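Local coordinates for hexokinase (Schistosoma mansoni, PDB 1BDG), which phosphorylates glucose and other hexoses at the 6-position with ATP, the first step of glycolysis, at residues 101-105 and 106-110; 293-296 and 297-301. All coordinates share one frame; numbering follows the deposited sequence.

Contact 1 (101-105 and 106-110); sequences YCIPA and EKMSG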
# COMPACT_ATOMS: atom_id res chain seq x y z
N TYR A 101 3.18 11.43 14.17
CA TYR A 101 2.21 12.47 14.47
C TYR A 101 0.86 12.15 13.85
O TYR A 101 0.76 11.77 12.66
CB TYR A 101 2.69 13.83 13.94
CG TYR A 101 3.77 14.51 14.75
CD1 TYR A 101 5.13 14.25 14.52
CD2 TYR A 101 3.44 15.48 15.71
CE1 TYR A 101 6.12 14.93 15.22
CE2 TYR A 101 4.42 16.16 16.41
CZ TYR A 101 5.75 15.89 16.17
OH TYR A 101 6.71 16.60 16.86
N CYS A 102 -0.19 12.29 14.64
CA CYS A 102 -1.53 12.03 14.15
C CYS A 102 -1.86 13.23 13.28
O CYS A 102 -1.37 14.33 13.55
CB CYS A 102 -2.51 12.02 15.31
SG CYS A 102 -2.58 13.67 16.07
N ILE A 103 -2.65 13.03 12.22
CA ILE A 103 -3.03 14.11 11.33
C ILE A 103 -4.54 14.31 11.41
O ILE A 103 -5.30 13.36 11.27
CB ILE A 103 -2.63 13.80 9.87
CG1 ILE A 103 -1.11 13.72 9.76
CG2 ILE A 103 -3.11 14.88 8.94
CD1 ILE A 103 -0.62 13.54 8.33
N PRO A 104 -5.00 15.56 11.63
CA PRO A 104 -6.44 15.82 11.72
C PRO A 104 -7.19 15.52 10.41
O PRO A 104 -6.77 15.92 9.33
CB PRO A 104 -6.50 17.31 12.08
CG PRO A 104 -5.18 17.56 12.76
CD PRO A 104 -4.23 16.78 11.90
N ALA A 105 -8.33 14.86 10.52
CA ALA A 105 -9.13 14.50 9.36
C ALA A 105 -9.26 15.63 8.36
O ALA A 105 -9.21 15.40 7.16
CB ALA A 105 -10.52 14.01 9.80
N GLU A 106 -9.42 16.86 8.85
CA GLU A 106 -9.55 18.02 7.97
C GLU A 106 -8.28 18.24 7.13
O GLU A 106 -8.34 18.33 5.91
CB GLU A 106 -9.90 19.30 8.75
CG GLU A 106 -8.91 19.63 9.88
CD GLU A 106 -8.91 21.10 10.25
OE1 GLU A 106 -8.66 21.94 9.34
OE2 GLU A 106 -9.12 21.42 11.45
N LYS A 107 -7.13 18.27 7.79
CA LYS A 107 -5.86 18.48 7.12
C LYS A 107 -5.71 17.74 5.77
O LYS A 107 -5.17 18.30 4.81
CB LYS A 107 -4.72 18.06 8.05
CG LYS A 107 -3.87 19.21 8.57
CD LYS A 107 -4.72 20.39 8.99
CE LYS A 107 -3.85 21.58 9.38
NZ LYS A 107 -4.67 22.80 9.63
N MET A 108 -6.26 16.53 5.68
CA MET A 108 -6.15 15.70 4.48
C MET A 108 -7.10 15.95 3.34
O MET A 108 -6.99 15.32 2.29
CB MET A 108 -6.22 14.24 4.87
CG MET A 108 -4.99 13.76 5.60
SD MET A 108 -5.51 12.58 6.79
CE MET A 108 -6.28 11.31 5.74
N SER A 109 -8.03 16.87 3.55
CA SER A 109 -9.01 17.23 2.53
C SER A 109 -9.12 18.74 2.30
O SER A 109 -9.80 19.17 1.38
CB SER A 109 -10.37 16.66 2.91
OG SER A 109 -10.32 16.04 4.19
N GLY A 110 -8.46 19.53 3.13
CA GLY A 110 -8.50 20.98 2.97
C GLY A 110 -7.50 21.45 1.91
O GLY A 110 -7.25 20.74 0.94

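Contact 2 (293-296 and 297-301); sequences ELVR and HIIVY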
# COMPACT_ATOMS: atom_id res chain seq x y z
N GLU A 293 -14.17 -2.86 4.44
CA GLU A 293 -15.36 -2.30 3.82
C GLU A 293 -16.02 -3.37 2.96
O GLU A 293 -17.25 -3.37 2.82
CB GLU A 293 -14.97 -1.06 3.02
CG GLU A 293 -16.11 -0.09 2.65
CD GLU A 293 -16.94 0.45 3.84
OE1 GLU A 293 -16.70 0.08 5.02
OE2 GLU A 293 -17.87 1.25 3.58
N LEU A 294 -15.25 -4.32 2.45
CA LEU A 294 -15.83 -5.36 1.62
C LEU A 294 -16.77 -6.25 2.42
O LEU A 294 -17.86 -6.58 1.94
CB LEU A 294 -14.74 -6.21 0.92
CG LEU A 294 -14.40 -5.80 -0.52
CD1 LEU A 294 -13.25 -6.61 -1.05
CD2 LEU A 294 -15.62 -5.96 -1.40
N VAL A 295 -16.34 -6.65 3.62
CA VAL A 295 -17.16 -7.50 4.49
C VAL A 295 -18.38 -6.73 4.97
O VAL A 295 -19.42 -7.32 5.19
CB VAL A 295 -16.40 -8.00 5.70
CG1 VAL A 295 -17.26 -8.98 6.47
CG2 VAL A 295 -15.09 -8.65 5.28
N ARG A 296 -18.25 -5.43 5.14
CA ARG A 296 -19.39 -4.62 5.56
C ARG A 296 -20.42 -4.62 4.44
O ARG A 296 -21.61 -4.78 4.70
CB ARG A 296 -19.01 -3.17 5.87
CG ARG A 296 -20.07 -2.47 6.73
CD ARG A 296 -19.76 -1.03 6.99
NE ARG A 296 -19.72 -0.29 5.75
CZ ARG A 296 -20.78 0.26 5.17
NH1 ARG A 296 -21.98 0.15 5.74
NH2 ARG A 296 -20.65 0.86 3.99
N HIS A 297 -19.96 -4.41 3.21
CA HIS A 297 -20.84 -4.40 2.06
C HIS A 297 -21.55 -5.73 1.90
O HIS A 297 -22.74 -5.76 1.66
CB HIS A 297 -20.10 -4.02 0.79
CG HIS A 297 -20.01 -2.54 0.58
ND1 HIS A 297 -19.12 -1.75 1.26
CD2 HIS A 297 -20.77 -1.71 -0.16
CE1 HIS A 297 -19.33 -0.48 0.95
NE2 HIS A 297 -20.33 -0.43 0.09
N ILE A 298 -20.82 -6.82 2.05
CA ILE A 298 -21.43 -8.13 1.93
C ILE A 298 -22.51 -8.24 3.01
O ILE A 298 -23.65 -8.57 2.71
CB ILE A 298 -20.37 -9.25 2.11
CG1 ILE A 298 -19.32 -9.15 1.00
CG2 ILE A 298 -21.06 -10.62 2.12
CD1 ILE A 298 -17.95 -9.64 1.40
N ILE A 299 -22.14 -7.93 4.25
CA ILE A 299 -23.07 -7.97 5.38
C ILE A 299 -24.33 -7.18 5.07
O ILE A 299 -25.39 -7.78 4.91
CB ILE A 299 -22.42 -7.46 6.69
CG1 ILE A 299 -21.34 -8.45 7.15
CG2 ILE A 299 -23.47 -7.33 7.80
CD1 ILE A 299 -20.59 -7.99 8.38
N VAL A 300 -24.21 -5.86 4.97
CA VAL A 300 -25.37 -5.03 4.63
C VAL A 300 -26.26 -5.68 3.52
O VAL A 300 -27.49 -5.66 3.61
CB VAL A 300 -24.92 -3.60 4.24
CG1 VAL A 300 -26.04 -2.84 3.56
CG2 VAL A 300 -24.46 -2.86 5.49
N TYR A 301 -25.63 -6.31 2.53
CA TYR A 301 -26.36 -6.98 1.47
C TYR A 301 -27.10 -8.19 2.05
O TYR A 301 -28.29 -8.40 1.79
CB TYR A 301 -25.42 -7.48 0.37
CG TYR A 301 -26.10 -8.42 -0.60
CD1 TYR A 301 -27.15 -7.98 -1.41
CD2 TYR A 301 -25.71 -9.76 -0.70
CE1 TYR A 301 -27.80 -8.85 -2.28
CE2 TYR A 301 -26.37 -10.65 -1.57
CZ TYR A 301 -27.41 -10.17 -2.36
OH TYR A 301 -28.06 -11.02 -3.22

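Contact 1 (101-105 and 106-110)
I103 and P104 pack against K107 and M108 in a local, surface-lying turn of the small subdomain, in the connection between strand 95-101 and helix 112-129. This link leaves the third strand of the βββαβαβα fold shared by hexokinases and the actin-type ATPases, and leads to the first helix after the three antiparallel strands. Backbone angles support the assignment as a turn: I103 and P104 are extended, whereas A105 to M108 all take right-handed helical values, so the chain folds back on itself and P104 CA comes to 5.3 Å from K107 CA. A weak hydrogen bond crosses it, M108 N to A105 O at 3.5 Å, with a bent N-H...O angle of 141°.

The packing of I103, P104, K107 and M108 is largely apolar. The I103 chi1 of -64° sets CG1 beside the backbone N and turns CG2 toward both partners across the turn: K107 CB lies 3.7 Å from I103 CG2, and M108 SD lies 4.0 Å from it. Both side chains cross that of I103 at about a right angle. K107 also runs beside the proline, pointing the same way, its CB 4.1 Å from P104 CD, before the chain bends at chi2 and carries the ammonium end away from residues 101-105. Outside the turn, L115 and Y118 of helix 112-129 touch K107, F164 touches M108, and I103 rests on Y80 of the neighbouring strand. A backbone bond between M108 and S165 ties the turn to the loop holding F164 and S165. Next along the chain, E106 O accepts two amides, from S109 N at 2.8 Å and from G110 N at 3.0 Å.

Contact 2 (293-296 and 297-301)
E293 and H297, one turn apart on helix 288-304, meet through both the backbone and the side chain of the histidine. Traced outward, H297 CB packs 3.6 Å from E293 O and equally close to L294 O. With chi1 at -86° the ring swings back toward the preceding turn, and ND1 donates to E293 O at 2.9 Å. That oxygen lies in the ring plane, but the donor stands 44° out of the carbonyl plane. H297 N makes the ordinary helical bond to E293 O, also 2.9 Å, and reaches it from the opposite face. Farther out, H297 CE1 is 3.5 Å from E293 OE2 and 3.6 Å from R296 NH2; NE2 is farther from R296 NH2, the guanidinium and ring planes being 71° apart.

R296 grips the carboxylate side-on: NE bonds E293 OE1 at 3.1 Å, while NH2 forms a salt bridge to OE2 at 2.8 Å. The carboxylate lies at the guanidinium edge, close to its plane, although both oxygens are met from above their own plane. R296 NH1 extends alongside V300 CG2 and bonds weakly to L317 O. On another side of the helix V295 CG1 packs against I299 CD1 at 4.0 Å. The ND1 bond places a proton there and fixes the ring's rotation; the neighbouring guanidinium would probably disfavour a second proton on the imidazole, with the carboxylate partly offsetting it.

How the contacts relate
Contact 1 belongs to the small subdomain and contact 2 to the large one; their centres are 27 Å apart and their nearest atoms about 15 Å, so neither touches the other. M289, near the start of the helix that carries contact 2 and assigned to ATP binding by similarity, gives them a common reference: the side chains of M108 and E293 each lie about 7 Å from its side chain. Each also nears a residue assigned to ATP binding, by prediction for L75 and by similarity for L328: I103 is about 4 Å from L75 and V295 about 4 Å from L328, side chain to side chain. Bound glucose lies about 12 Å from the M108 side chain, and neither contact belongs to its pocket.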